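Local structure of 15-O-acetyltransferase (Fusarium sporotrichioides, 3FOT) at residues 38-43 / 184-189; 50-55 / 152-157; 96-99 / 103-106. The protein transfers an acetyl group to the 15-hydroxyl of trichothecene intermediates in the biosynthesis of mycotoxins such as T-2 toxin. All coordinates share one frame; numbering follows the deposited sequence.

Along the chain the segments come in the order 38-43, 50-55, 96-99, 103-106, 152-157 and 184-189, so interaction 3 is a local hairpin enclosed by interaction 2, and both are enclosed by interaction 1. The centre of interaction 1 lies about 8 Å from that of interaction 2 and about 10 Å from that of interaction 3; the last two are about 15 Å apart. Leu53 and Ser184 join interactions 1 and 2 through neighbouring strands of the six-stranded mixed sheet, while Leu187 packs on Val96 of the hairpin. The histidine segment 184-189 is thus held between that sheet and the small antiparallel sheet carrying interaction 3.

Interaction 1. Residues 38-43 / 184-189; sequences AIVGLE and SNHLFW
Helix 36-41 comes closest to the short 3-10 turn 186-188 at Gly41 and Leu187, whose CA atoms are 5.5 Å apart. Val40 carries the contact, its two methyls doing different work. CG1 lies over one face of the His186 imidazole, 4.1 Å from the ring centroid and 15° off the ring normal, a CH-pi contact displaced toward the rim. CG2 reaches past the ring to the backbone, 3.7 Å from His186 O and equally near Leu187 CA. With CG anti to the backbone N (chi1 -160°), the imidazole of His186 lies across the Val40 side chain at about a right angle. Its ND1 is tied to the backbone carbonyl of Tyr51, and NE2 makes a weak hydrogen bond to a bound glycerol. Beside the valine, Leu187 CD1 rests 4.1 Å from Gly41 CA. The turn is braced from within: Asn185 OD1 accepts the Leu187 N-H at 3.0 Å in an Asx turn, and the same oxygen also receives Asn46 ND2. His186 opens the sequence His-Leu-Phe-Trp-Asp, the HXXXD signature of BAHD acyltransferases, whose histidine acts as the general base in characterised relatives.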
loop_
_atom_site.group_PDB
_atom_site.type_symbol
_atom_site.label_atom_id
_atom_site.label_comp_id
_atom_site.label_asym_id
_atom_site.label_seq_id
_atom_site.Cartn_x
_atom_site.Cartn_y
_atom_site.Cartn_z
ATOM N N ALA A 38 -3.070 -12.129 7.455
ATOM C CA ALA A 38 -2.901 -13.559 7.224
ATOM C C ALA A 38 -2.651 -13.854 5.746
ATOM O O ALA A 38 -1.957 -14.813 5.415
ATOM C CB ALA A 38 -4.121 -14.314 7.749
ATOM N N ILE A 39 -3.230 -13.036 4.863
ATOM C CA ILE A 39 -2.989 -13.180 3.429
ATOM C C ILE A 39 -1.523 -12.872 3.110
ATOM O O ILE A 39 -0.800 -13.720 2.560
ATOM C CB ILE A 39 -3.928 -12.258 2.570
ATOM C CG1 ILE A 39 -5.390 -12.647 2.758
ATOM C CG2 ILE A 39 -3.591 -12.430 1.087
ATOM C CD1 ILE A 39 -6.387 -11.632 2.174
ATOM N N VAL A 40 -1.072 -11.669 3.474
ATOM C CA VAL A 40 0.292 -11.260 3.132
ATOM C C VAL A 40 1.357 -12.001 3.939
ATOM O O VAL A 40 2.516 -12.076 3.509
ATOM C CB VAL A 40 0.492 -9.709 3.215
ATOM C CG1 VAL A 40 -0.551 -8.999 2.299
ATOM C CG2 VAL A 40 0.328 -9.202 4.650
ATOM N N GLY A 41 0.955 -12.498 5.110
ATOM C CA GLY A 41 1.809 -13.295 5.988
ATOM C C GLY A 41 1.968 -14.775 5.655
ATOM O O GLY A 41 2.823 -15.425 6.250
ATOM N N LEU A 42 1.179 -15.323 4.724
ATOM C CA LEU A 42 1.335 -16.753 4.344
ATOM C C LEU A 42 2.809 -17.092 4.169
ATOM O O LEU A 42 3.514 -16.464 3.381
ATOM C CB LEU A 42 0.595 -17.106 3.067
ATOM C CG LEU A 42 -0.926 -17.065 3.101
ATOM C CD1 LEU A 42 -1.489 -17.254 1.682
ATOM C CD2 LEU A 42 -1.423 -18.164 4.025
ATOM N N GLU A 43 3.278 -18.062 4.954
ATOM C CA GLU A 43 4.716 -18.334 5.013
ATOM C C GLU A 43 5.371 -18.492 3.642
ATOM O O GLU A 43 6.399 -17.862 3.369
ATOM C CB GLU A 43 5.010 -19.521 5.936
ATOM C CG GLU A 43 6.500 -19.717 6.144
ATOM C CD GLU A 43 6.824 -20.758 7.163
ATOM O OE1 GLU A 43 5.898 -21.416 7.702
ATOM O OE2 GLU A 43 8.023 -20.914 7.403
ATOM N N SER A 184 9.310 -2.440 2.734
ATOM C CA SER A 184 8.626 -2.975 3.915
ATOM C C SER A 184 7.998 -4.331 3.678
ATOM O O SER A 184 7.440 -4.582 2.616
ATOM C CB SER A 184 7.548 -2.023 4.435
ATOM O OG SER A 184 8.141 -0.915 5.086
ATOM N N ASN A 185 8.118 -5.200 4.679
ATOM C CA ASN A 185 7.322 -6.413 4.724
ATOM C C ASN A 185 5.872 -5.980 4.957
ATOM O O ASN A 185 5.573 -5.258 5.925
ATOM C CB ASN A 185 7.810 -7.296 5.870
ATOM C CG ASN A 185 7.218 -8.691 5.817
ATOM O OD1 ASN A 185 6.012 -8.867 5.510
ATOM N ND2 ASN A 185 8.036 -9.683 6.129
ATOM N N HIS A 186 4.979 -6.406 4.055
ATOM C CA HIS A 186 3.586 -5.965 4.114
ATOM C C HIS A 186 2.876 -6.495 5.365
ATOM O O HIS A 186 1.822 -5.998 5.708
ATOM C CB HIS A 186 2.844 -6.422 2.863
ATOM C CG HIS A 186 1.581 -5.657 2.575
ATOM N ND1 HIS A 186 1.117 -5.457 1.294
ATOM C CD2 HIS A 186 0.705 -5.030 3.397
ATOM C CE1 HIS A 186 -0.023 -4.783 1.338
ATOM N NE2 HIS A 186 -0.295 -4.509 2.602
ATOM N N LEU A 187 3.436 -7.501 6.046
ATOM C CA LEU A 187 2.742 -8.036 7.226
ATOM C C LEU A 187 2.434 -6.930 8.259
ATOM O O LEU A 187 1.393 -6.969 8.917
ATOM C CB LEU A 187 3.581 -9.161 7.887
ATOM C CG LEU A 187 2.987 -9.879 9.094
ATOM C CD1 LEU A 187 1.531 -10.387 8.809
ATOM C CD2 LEU A 187 3.918 -11.039 9.488
ATOM N N PHE A 188 3.351 -5.966 8.416
ATOM C CA PHE A 188 3.321 -5.072 9.591
ATOM C C PHE A 188 2.610 -3.736 9.355
ATOM O O PHE A 188 2.530 -2.873 10.269
ATOM C CB PHE A 188 4.757 -4.827 10.099
ATOM C CG PHE A 188 5.549 -6.100 10.277
ATOM C CD1 PHE A 188 5.240 -7.012 11.287
ATOM C CD2 PHE A 188 6.574 -6.411 9.409
ATOM C CE1 PHE A 188 5.984 -8.197 11.407
ATOM C CE2 PHE A 188 7.306 -7.580 9.527
ATOM C CZ PHE A 188 7.019 -8.476 10.520
ATOM N N TRP A 189 2.092 -3.578 8.141
ATOM C CA TRP A 189 1.486 -2.315 7.709
ATOM C C TRP A 189 0.419 -2.530 6.674
ATOM O O TRP A 189 0.462 -3.496 5.933
ATOM C CB TRP A 189 2.523 -1.445 6.985
ATOM C CG TRP A 189 3.918 -1.425 7.537
ATOM C CD1 TRP A 189 4.956 -2.266 7.189
ATOM C CD2 TRP A 189 4.456 -0.492 8.472
ATOM N NE1 TRP A 189 6.099 -1.901 7.859
ATOM C CE2 TRP A 189 5.821 -0.822 8.653
ATOM C CE3 TRP A 189 3.918 0.600 9.190
ATOM C CZ2 TRP A 189 6.661 -0.101 9.513
ATOM C CZ3 TRP A 189 4.758 1.308 10.053
ATOM C CH2 TRP A 189 6.110 0.960 10.201
#

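Interaction 2. Residues 50-55 / 152-157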
loop_
_atom_site.group_PDB
_atom_site.type_symbol
_atom_site.label_atom_id
_atom_site.label_comp_id
_atom_site.label_asym_id
_atom_site.label_seq_id
_atom_site.Cartn_x
_atom_site.Cartn_y
_atom_site.Cartn_z
ATOM N N LEU A 50 6.435 -11.872 -1.632
ATOM C CA LEU A 50 5.448 -11.801 -2.700
ATOM C C LEU A 50 4.523 -10.599 -2.587
ATOM O O LEU A 50 4.020 -10.162 -3.604
ATOM C CB LEU A 50 4.626 -13.092 -2.834
ATOM C CG LEU A 50 5.379 -14.364 -3.274
ATOM C CD1 LEU A 50 4.359 -15.403 -3.722
ATOM C CD2 LEU A 50 6.400 -14.054 -4.360
ATOM N N TYR A 51 4.293 -10.086 -1.379
ATOM C CA TYR A 51 3.451 -8.875 -1.206
ATOM C C TYR A 51 4.198 -7.650 -0.638
ATOM O O TYR A 51 3.557 -6.748 -0.099
ATOM C CB TYR A 51 2.261 -9.141 -0.266
ATOM C CG TYR A 51 1.243 -10.149 -0.752
ATOM C CD1 TYR A 51 0.124 -9.738 -1.464
ATOM C CD2 TYR A 51 1.390 -11.505 -0.475
ATOM C CE1 TYR A 51 -0.837 -10.661 -1.896
ATOM C CE2 TYR A 51 0.444 -12.433 -0.892
ATOM C CZ TYR A 51 -0.663 -12.004 -1.609
ATOM O OH TYR A 51 -1.610 -12.913 -2.058
ATOM N N ASP A 52 5.522 -7.623 -0.751
ATOM C CA ASP A 52 6.330 -6.572 -0.112
ATOM C C ASP A 52 5.910 -5.190 -0.640
ATOM O O ASP A 52 5.565 -5.045 -1.825
ATOM C CB ASP A 52 7.826 -6.783 -0.384
ATOM C CG ASP A 52 8.498 -7.744 0.601
ATOM O OD1 ASP A 52 7.810 -8.560 1.267
ATOM O OD2 ASP A 52 9.747 -7.690 0.716
ATOM N N LEU A 53 5.958 -4.202 0.248
ATOM C CA LEU A 53 5.640 -2.807 -0.076
ATOM C C LEU A 53 6.918 -2.060 -0.370
ATOM O O LEU A 53 7.912 -2.237 0.337
ATOM C CB LEU A 53 4.996 -2.114 1.136
ATOM C CG LEU A 53 3.798 -2.747 1.824
ATOM C CD1 LEU A 53 3.527 -2.025 3.134
ATOM C CD2 LEU A 53 2.649 -2.625 0.870
ATOM N N TYR A 54 6.910 -1.239 -1.416
ATOM C CA TYR A 54 8.011 -0.306 -1.635
ATOM C C TYR A 54 7.420 1.070 -1.884
ATOM O O TYR A 54 6.414 1.205 -2.597
ATOM C CB TYR A 54 8.816 -0.674 -2.866
ATOM C CG TYR A 54 9.592 -1.960 -2.798
ATOM C CD1 TYR A 54 10.966 -1.931 -2.560
ATOM C CD2 TYR A 54 8.971 -3.194 -3.013
ATOM C CE1 TYR A 54 11.718 -3.091 -2.543
ATOM C CE2 TYR A 54 9.722 -4.382 -2.997
ATOM C CZ TYR A 54 11.093 -4.310 -2.756
ATOM O OH TYR A 54 11.904 -5.411 -2.754
ATOM N N ILE A 55 8.053 2.078 -1.301
ATOM C CA ILE A 55 7.690 3.482 -1.575
ATOM C C ILE A 55 8.941 4.180 -2.124
ATOM O O ILE A 55 9.974 4.212 -1.467
ATOM C CB ILE A 55 7.138 4.190 -0.311
ATOM C CG1 ILE A 55 5.875 3.458 0.194
ATOM C CG2 ILE A 55 6.768 5.693 -0.614
ATOM C CD1 ILE A 55 5.525 3.771 1.685
ATOM N N THR A 152 14.001 -15.803 2.870
ATOM C CA THR A 152 13.984 -15.125 4.161
ATOM C C THR A 152 13.001 -13.943 4.073
ATOM O O THR A 152 13.100 -13.172 3.119
ATOM C CB THR A 152 15.376 -14.547 4.479
ATOM O OG1 THR A 152 16.353 -15.603 4.479
ATOM C CG2 THR A 152 15.390 -13.853 5.847
ATOM N N PRO A 153 12.086 -13.790 5.062
ATOM C CA PRO A 153 11.126 -12.644 5.085
ATOM C C PRO A 153 11.820 -11.310 5.209
ATOM O O PRO A 153 12.828 -11.190 5.893
ATOM C CB PRO A 153 10.275 -12.870 6.344
ATOM C CG PRO A 153 10.835 -14.054 7.025
ATOM C CD PRO A 153 11.887 -14.702 6.194
ATOM N N SER A 154 11.272 -10.303 4.540
ATOM C CA SER A 154 11.821 -8.957 4.630
ATOM C C SER A 154 11.662 -8.327 6.011
ATOM O O SER A 154 10.729 -8.626 6.773
ATOM C CB SER A 154 11.172 -8.077 3.568
ATOM O OG SER A 154 11.449 -8.654 2.292
ATOM N N LYS A 155 12.582 -7.418 6.319
ATOM C CA LYS A 155 12.443 -6.597 7.508
ATOM C C LYS A 155 11.161 -5.752 7.468
ATOM O O LYS A 155 10.634 -5.437 6.403
ATOM C CB LYS A 155 13.634 -5.655 7.605
ATOM C CG LYS A 155 14.951 -6.330 7.960
ATOM C CD LYS A 155 15.973 -5.222 8.188
ATOM C CE LYS A 155 17.364 -5.818 8.335
ATOM N NZ LYS A 155 18.325 -4.727 8.599
ATOM N N SER A 156 10.666 -5.346 8.629
ATOM C CA SER A 156 9.487 -4.493 8.634
ATOM C C SER A 156 9.706 -3.220 7.806
ATOM O O SER A 156 8.814 -2.800 7.052
ATOM C CB SER A 156 9.062 -4.121 10.060
ATOM O OG SER A 156 7.981 -3.197 10.011
ATOM N N ILE A 157 10.883 -2.607 7.948
ATOM C CA ILE A 157 11.220 -1.470 7.076
ATOM C C ILE A 157 12.734 -1.280 6.962
ATOM O O ILE A 157 13.493 -1.473 7.940
ATOM C CB ILE A 157 10.513 -0.152 7.494
ATOM C CG1 ILE A 157 10.547 0.859 6.333
ATOM C CG2 ILE A 157 11.095 0.410 8.789
ATOM C CD1 ILE A 157 9.708 2.126 6.600
HETATM O O HOH W 1 8.788 -10.443 3.074
#
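Asp52 and Ser154 meet through their side chains, and polar contacts account for the whole junction. The direct bond runs from the Ser154 hydroxyl to Asp52 OD2; its modelled length of 2.5 Å is doubtful, because OD2 also lies too close to another atom of the model and its position is less certain. A second route uses the other carboxylate oxygen: water 1 donates to Asp52 OD1 at 2.8 Å. The same water accepts the backbone N-H of Ser154, with its oxygen 2.9 Å from Ser154 N. If the direct bond is taken as modelled, it and the water-mediated link would close a ring engaging both carboxylate oxygens; the path from OD1 through the water to Ser154 N does not depend on it. Ser154 can offer hydroxyl and N-H together because OG stands beside its own backbone N, anti to the carbonyl carbon (chi1 -59°).

In the fold this is a bridge over a strand end of the six-stranded mixed sheet: Asp52 directly precedes strand 53-61, Ser154 lies in the loop leading to strand 158-163, and strand 177-184 runs between those two. The side chains of Asp52 and Ser154 both touch His183 of that middle strand.

Bonds to the backbone fasten each segment separately. Asp52 pairs with Asn470, whereas Lys155 pairs with Asn185, whose side-chain ND2 also donates to Ser154 O.

Interaction 3. Residues 96-99 / 103-106; sequences VSWD and PAII
Ser97 and Ile105 form a hydrogen-bonded antiparallel pair, flanked by the non-hydrogen-bonded pair of Val96 and Ile106. Ser97 N donates to Ile105 O over 3.1 Å, and Ile105 N returns a bond of 2.8 Å to Ser97 O. Both are fairly straight, with N-H...acceptor angles of 163°. Ile105 O is gripped more than once: it also accepts from water 2, which is hydrogen-bonded to Ser97 OG as well, and the CA-H of Val96 points at it.

The Ile105 side chain runs along the strand next to it. Its CB lies 3.6 Å from both Ser97 OG and Ser97 O, on the face these two residues share. CG2 keeps to the serine, 4.0 Å from the same OG. CG1, set anti to the carbonyl carbon (chi1 -59°), passes 4.0 Å from Ser97 O and carries the chain toward the turn. There the terminal CD1 comes 4.0 Å from Asp99 OD2, the two side chains crossing at about a right angle; that carboxylate oxygen has its main partner in a salt bridge to Arg32.

Val96, Trp98 and Ala104 form a separate cluster. Ala104 CB meets both Val96 CG2 and the pyrrole part of the indole, 3.6 Å from Trp98 NE1, and Val96 CG2 covers one indole face near its rim. The indole N-H itself is hydrogen-bonded to Gly41 O.

The two strands make a beta hairpin at one side of the four-stranded antiparallel sheet. Strand 95-97 is one of its two outermost strands within the chain, and strand 105-109 also pairs with strand 28-32, where Ile105 touches Gln30 and Arg32; on the side of Val96 and Trp98, both residues pack against helix 43-46 and Pro153.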
loop_
_atom_site.group_PDB
_atom_site.type_symbol
_atom_site.label_atom_id
_atom_site.label_comp_id
_atom_site.label_asym_id
_atom_site.label_seq_id
_atom_site.Cartn_x
_atom_site.Cartn_y
_atom_site.Cartn_z
ATOM N N VAL A 96 8.504 -11.566 12.190
ATOM C CA VAL A 96 7.515 -12.558 11.857
ATOM C C VAL A 96 8.053 -13.949 12.111
ATOM O O VAL A 96 9.244 -14.223 11.883
ATOM C CB VAL A 96 7.071 -12.446 10.379
ATOM C CG1 VAL A 96 8.217 -12.708 9.413
ATOM C CG2 VAL A 96 5.921 -13.426 10.092
ATOM N N SER A 97 7.166 -14.824 12.568
ATOM C CA SER A 97 7.462 -16.255 12.663
ATOM C C SER A 97 6.221 -17.049 12.323
ATOM O O SER A 97 5.112 -16.499 12.226
ATOM C CB SER A 97 7.930 -16.642 14.075
ATOM O OG SER A 97 6.963 -16.391 15.072
ATOM N N TRP A 98 6.405 -18.357 12.169
ATOM C CA TRP A 98 5.282 -19.196 11.864
ATOM C C TRP A 98 5.348 -20.464 12.685
ATOM O O TRP A 98 6.443 -20.950 13.027
ATOM C CB TRP A 98 5.274 -19.610 10.396
ATOM C CG TRP A 98 5.055 -18.488 9.445
ATOM C CD1 TRP A 98 3.854 -18.032 8.977
ATOM C CD2 TRP A 98 6.063 -17.645 8.868
ATOM N NE1 TRP A 98 4.056 -16.973 8.106
ATOM C CE2 TRP A 98 5.396 -16.710 8.030
ATOM C CE3 TRP A 98 7.468 -17.605 8.953
ATOM C CZ2 TRP A 98 6.085 -15.743 7.286
ATOM C CZ3 TRP A 98 8.157 -16.630 8.211
ATOM C CH2 TRP A 98 7.455 -15.705 7.401
ATOM N N ASP A 99 4.175 -21.011 12.955
ATOM C CA ASP A 99 4.100 -22.447 13.270
ATOM C C ASP A 99 3.408 -23.168 12.127
ATOM O O ASP A 99 3.574 -22.800 10.959
ATOM C CB ASP A 99 3.447 -22.697 14.633
ATOM C CG ASP A 99 2.092 -22.043 14.775
ATOM O OD1 ASP A 99 1.389 -21.792 13.762
ATOM O OD2 ASP A 99 1.720 -21.796 15.921
ATOM N N PRO A 103 -2.088 -18.460 9.687
ATOM C CA PRO A 103 -1.728 -17.111 10.132
ATOM C C PRO A 103 -0.346 -16.989 10.786
ATOM O O PRO A 103 0.042 -17.786 11.660
ATOM C CB PRO A 103 -2.880 -16.702 11.068
ATOM C CG PRO A 103 -3.541 -18.004 11.458
ATOM C CD PRO A 103 -3.289 -18.976 10.393
ATOM N N ALA A 104 0.405 -16.017 10.274
ATOM C CA ALA A 104 1.706 -15.639 10.812
ATOM C C ALA A 104 1.609 -15.165 12.253
ATOM O O ALA A 104 0.544 -14.753 12.725
ATOM C CB ALA A 104 2.285 -14.514 9.974
ATOM N N ILE A 105 2.750 -15.176 12.944
ATOM C CA ILE A 105 2.815 -14.639 14.297
ATOM C C ILE A 105 3.669 -13.374 14.268
ATOM O O ILE A 105 4.738 -13.365 13.699
ATOM C CB ILE A 105 3.422 -15.664 15.283
ATOM C CG1 ILE A 105 2.587 -16.952 15.300
ATOM C CG2 ILE A 105 3.577 -15.049 16.693
ATOM C CD1 ILE A 105 3.367 -18.161 15.901
ATOM N N ILE A 106 3.152 -12.305 14.844
ATOM C CA ILE A 106 3.873 -11.031 14.861
ATOM C C ILE A 106 4.456 -10.810 16.248
ATOM O O ILE A 106 3.729 -10.831 17.254
ATOM C CB ILE A 106 2.936 -9.834 14.520
ATOM C CG1 ILE A 106 2.463 -9.953 13.060
ATOM C CG2 ILE A 106 3.627 -8.476 14.814
ATOM C CD1 ILE A 106 1.338 -9.006 12.641
HETATM O O HOH W 2 6.956 -13.738 15.430
#